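Putative dehydratase (Mesorhizobium loti, PDB 2POZ) is of uncharacterised function but belongs to the mandelate racemase/muconate lactonizing enzyme family of the enolase superfamily and probably acts as a lyase. Local coordinates at residues A[35-40]-A[93-98]. Sequence-based numbering, arbitrary orientation.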
ATOM      1  N   GLY A  35     -39.009 -20.633  -7.556  1.00 12.38           N
ATOM      2  CA  GLY A  35     -37.614 -20.309  -7.299  1.00 12.53           C
ATOM      3  C   GLY A  35     -36.908 -21.458  -6.593  1.00 12.21           C
ATOM      4  O   GLY A  35     -37.566 -22.336  -6.038  1.00 11.41           O
ATOM      5  N   GLU A  36     -35.578 -21.456  -6.619  1.00 11.23           N
ATOM      6  CA  GLU A  36     -34.797 -22.508  -5.971  1.00 12.12           C
ATOM      7  C   GLU A  36     -33.602 -21.957  -5.193  1.00 11.76           C
ATOM      8  O   GLU A  36     -32.874 -21.096  -5.679  1.00 13.07           O
ATOM      9  CB  GLU A  36     -34.308 -23.522  -7.014  1.00 12.61           C
ATOM     10  CG  GLU A  36     -33.628 -24.766  -6.422  1.00 16.02           C
ATOM     11  CD  GLU A  36     -33.390 -25.870  -7.455  1.00 17.77           C
ATOM     12  OE1 GLU A  36     -34.075 -25.877  -8.493  1.00 17.98           O
ATOM     13  OE2 GLU A  36     -32.528 -26.746  -7.223  1.00 21.67           O
ATOM     14  N   ALA A  37     -33.411 -22.456  -3.978  1.00 12.02           N
ATOM     15  CA  ALA A  37     -32.294 -22.040  -3.144  1.00 12.95           C
ATOM     16  C   ALA A  37     -31.138 -22.981  -3.484  1.00 14.01           C
ATOM     17  O   ALA A  37     -31.316 -24.197  -3.536  1.00 15.56           O
ATOM     18  CB  ALA A  37     -32.671 -22.155  -1.669  1.00 11.08           C
ATOM     19  N   GLY A  38     -29.957 -22.419  -3.720  1.00 14.48           N
ATOM     20  CA  GLY A  38     -28.810 -23.234  -4.094  1.00 12.16           C
ATOM     21  C   GLY A  38     -28.197 -24.120  -3.022  1.00 12.26           C
ATOM     22  O   GLY A  38     -26.988 -24.346  -3.035  1.00 13.33           O
ATOM     23  N   ILE A  39     -29.004 -24.626  -2.094  1.00 11.59           N
ATOM     24  CA  ILE A  39     -28.476 -25.496  -1.045  1.00 11.41           C
ATOM     25  C   ILE A  39     -28.984 -26.934  -1.255  1.00 10.55           C
ATOM     26  O   ILE A  39     -29.536 -27.549  -0.348  1.00 12.01           O
ATOM     27  CB  ILE A  39     -28.895 -25.006   0.357  1.00 10.42           C
ATOM     28  CG1 ILE A  39     -28.668 -23.489   0.483  1.00 12.08           C
ATOM     29  CG2 ILE A  39     -28.094 -25.751   1.427  1.00  9.33           C
ATOM     30  CD1 ILE A  39     -27.199 -23.047   0.480  1.00  6.59           C
ATOM     31  N   ALA A  40     -28.786 -27.458  -2.460  1.00  9.84           N
ATOM     32  CA  ALA A  40     -29.223 -28.811  -2.808  1.00 10.90           C
ATOM     33  C   ALA A  40     -28.219 -29.879  -2.360  1.00 12.81           C
ATOM     34  O   ALA A  40     -28.507 -31.075  -2.412  1.00 13.05           O
ATOM     35  CB  ALA A  40     -29.445 -28.906  -4.314  1.00  8.79           C
ATOM     36  N   ILE A  93     -33.211 -15.730   0.223  1.00  8.62           N
ATOM     37  CA  ILE A  93     -33.558 -14.525  -0.507  1.00  9.28           C
ATOM     38  C   ILE A  93     -33.509 -14.773  -2.015  1.00  8.44           C
ATOM     39  O   ILE A  93     -34.388 -14.327  -2.742  1.00 11.17           O
ATOM     40  CB  ILE A  93     -32.622 -13.359  -0.127  1.00  9.70           C
ATOM     41  CG1 ILE A  93     -32.917 -12.943   1.323  1.00  9.62           C
ATOM     42  CG2 ILE A  93     -32.820 -12.177  -1.108  1.00  7.56           C
ATOM     43  CD1 ILE A  93     -31.990 -11.875   1.893  1.00  8.76           C
ATOM     44  N   SER A  94     -32.501 -15.511  -2.477  1.00  7.87           N
ATOM     45  CA  SER A  94     -32.349 -15.802  -3.902  1.00  9.82           C
ATOM     46  C   SER A  94     -33.540 -16.567  -4.465  1.00 10.14           C
ATOM     47  O   SER A  94     -34.040 -16.252  -5.544  1.00 10.31           O
ATOM     48  CB  SER A  94     -31.080 -16.636  -4.165  1.00 11.51           C
ATOM     49  OG  SER A  94     -29.901 -15.969  -3.764  1.00 13.48           O
ATOM     50  N   ALA A  95     -33.975 -17.591  -3.737  1.00  8.73           N
ATOM     51  CA  ALA A  95     -35.090 -18.411  -4.185  1.00  9.93           C
ATOM     52  C   ALA A  95     -36.334 -17.548  -4.373  1.00  8.31           C
ATOM     53  O   ALA A  95     -37.021 -17.641  -5.383  1.00  8.18           O
ATOM     54  CB  ALA A  95     -35.354 -19.538  -3.171  1.00  7.46           C
ATOM     55  N   ILE A  96     -36.604 -16.702  -3.391  1.00 10.12           N
ATOM     56  CA  ILE A  96     -37.754 -15.814  -3.429  1.00 10.47           C
ATOM     57  C   ILE A  96     -37.645 -14.829  -4.589  1.00 11.28           C
ATOM     58  O   ILE A  96     -38.605 -14.633  -5.328  1.00 13.19           O
ATOM     59  CB  ILE A  96     -37.882 -15.043  -2.088  1.00  9.93           C
ATOM     60  CG1 ILE A  96     -38.384 -16.004  -1.009  1.00  9.22           C
ATOM     61  CG2 ILE A  96     -38.826 -13.842  -2.245  1.00 10.83           C
ATOM     62  CD1 ILE A  96     -38.276 -15.481   0.394  1.00 13.84           C
ATOM     63  N   GLU A  97     -36.464 -14.232  -4.751  1.00 11.53           N
ATOM     64  CA  GLU A  97     -36.224 -13.256  -5.811  1.00 10.84           C
ATOM     65  C   GLU A  97     -36.459 -13.866  -7.199  1.00 11.83           C
ATOM     66  O   GLU A  97     -37.021 -13.215  -8.078  1.00 11.21           O
ATOM     67  CB  GLU A  97     -34.791 -12.697  -5.691  1.00 12.90           C
ATOM     68  CG  GLU A  97     -34.504 -11.491  -6.587  1.00 12.81           C
ATOM     69  CD  GLU A  97     -33.811 -11.873  -7.889  1.00 13.62           C
ATOM     70  OE1 GLU A  97     -33.971 -13.023  -8.342  1.00 13.59           O
ATOM     71  OE2 GLU A  97     -33.119 -11.012  -8.469  1.00 15.13           O
ATOM     72  N   GLN A  98     -36.020 -15.109  -7.396  1.00 11.63           N
ATOM     73  CA  GLN A  98     -36.226 -15.796  -8.670  1.00  9.85           C
ATOM     74  C   GLN A  98     -37.726 -15.912  -8.955  1.00 10.09           C
ATOM     75  O   GLN A  98     -38.180 -15.656 -10.068  1.00  9.78           O
ATOM     76  CB  GLN A  98     -35.651 -17.214  -8.625  1.00 10.38           C
ATOM     77  CG  GLN A  98     -34.136 -17.319  -8.664  1.00 11.44           C
ATOM     78  CD  GLN A  98     -33.669 -18.678  -8.184  1.00 14.02           C
ATOM     79  OE1 GLN A  98     -34.266 -19.699  -8.524  1.00 12.58           O
ATOM     80  NE2 GLN A  98     -32.598 -18.698  -7.394  1.00 11.96           N
TER
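The carboxamide of Gln98 grips both backbone polar atoms of Glu36 with two hydrogen bonds. Glu36 N gives its hydrogen to Gln98 OE1 at 2.9 Å, fairly straight at 160° but arriving above the carbonyl plane of the amide. The return bond, from Gln98 NE2 to Glu36 O at 3.0 Å, is more bent. Strand 33-37 is the outermost of its antiparallel sheet within this chain. Gly35 and Ala37 bond to Val23 and Val21 on strand 21-27, so Glu36 turns its polar atoms to the other edge, where the amide stands in much as a neighbouring strand would. In Gln98, CG lies anti to the carbonyl carbon (chi1 -73°) and the chain then runs extended, which carries the amide across to the strand; NE2 has a second, weak bond to Ile281 O.

Close packing accompanies these bonds. Gly35 CA makes a nearly linear CA-H...O contact with Ala95 O at 3.3 Å, and a side chain at Gly35 would run into that oxygen. Ala95 CB presses on the backbone, 3.6 Å from Glu36 C, and meets Ala37 CB at 4.0 Å. These small residues allow the axes of the strand and helix segments to approach to 5.9 Å, almost antiparallel at 168°.

Helix 87-108 is thereby joined to the sheet inside the N-terminal capping domain of the enolase fold. The CB of Glu36 is directed away from the helix segment, and its carboxylate OE1 is hydrogen-bonded to Ser311 OG and Ile314 N of the barrel domain. A leucine in place of Gln98 would probably leave the buried N-H and carbonyl of Glu36 without these mates. The chemistry thus implies a directional, uncharged link between helix and strand edge: one neutral amide, both donor and acceptor, pairs with both the N-H and the C=O of one edge-strand residue.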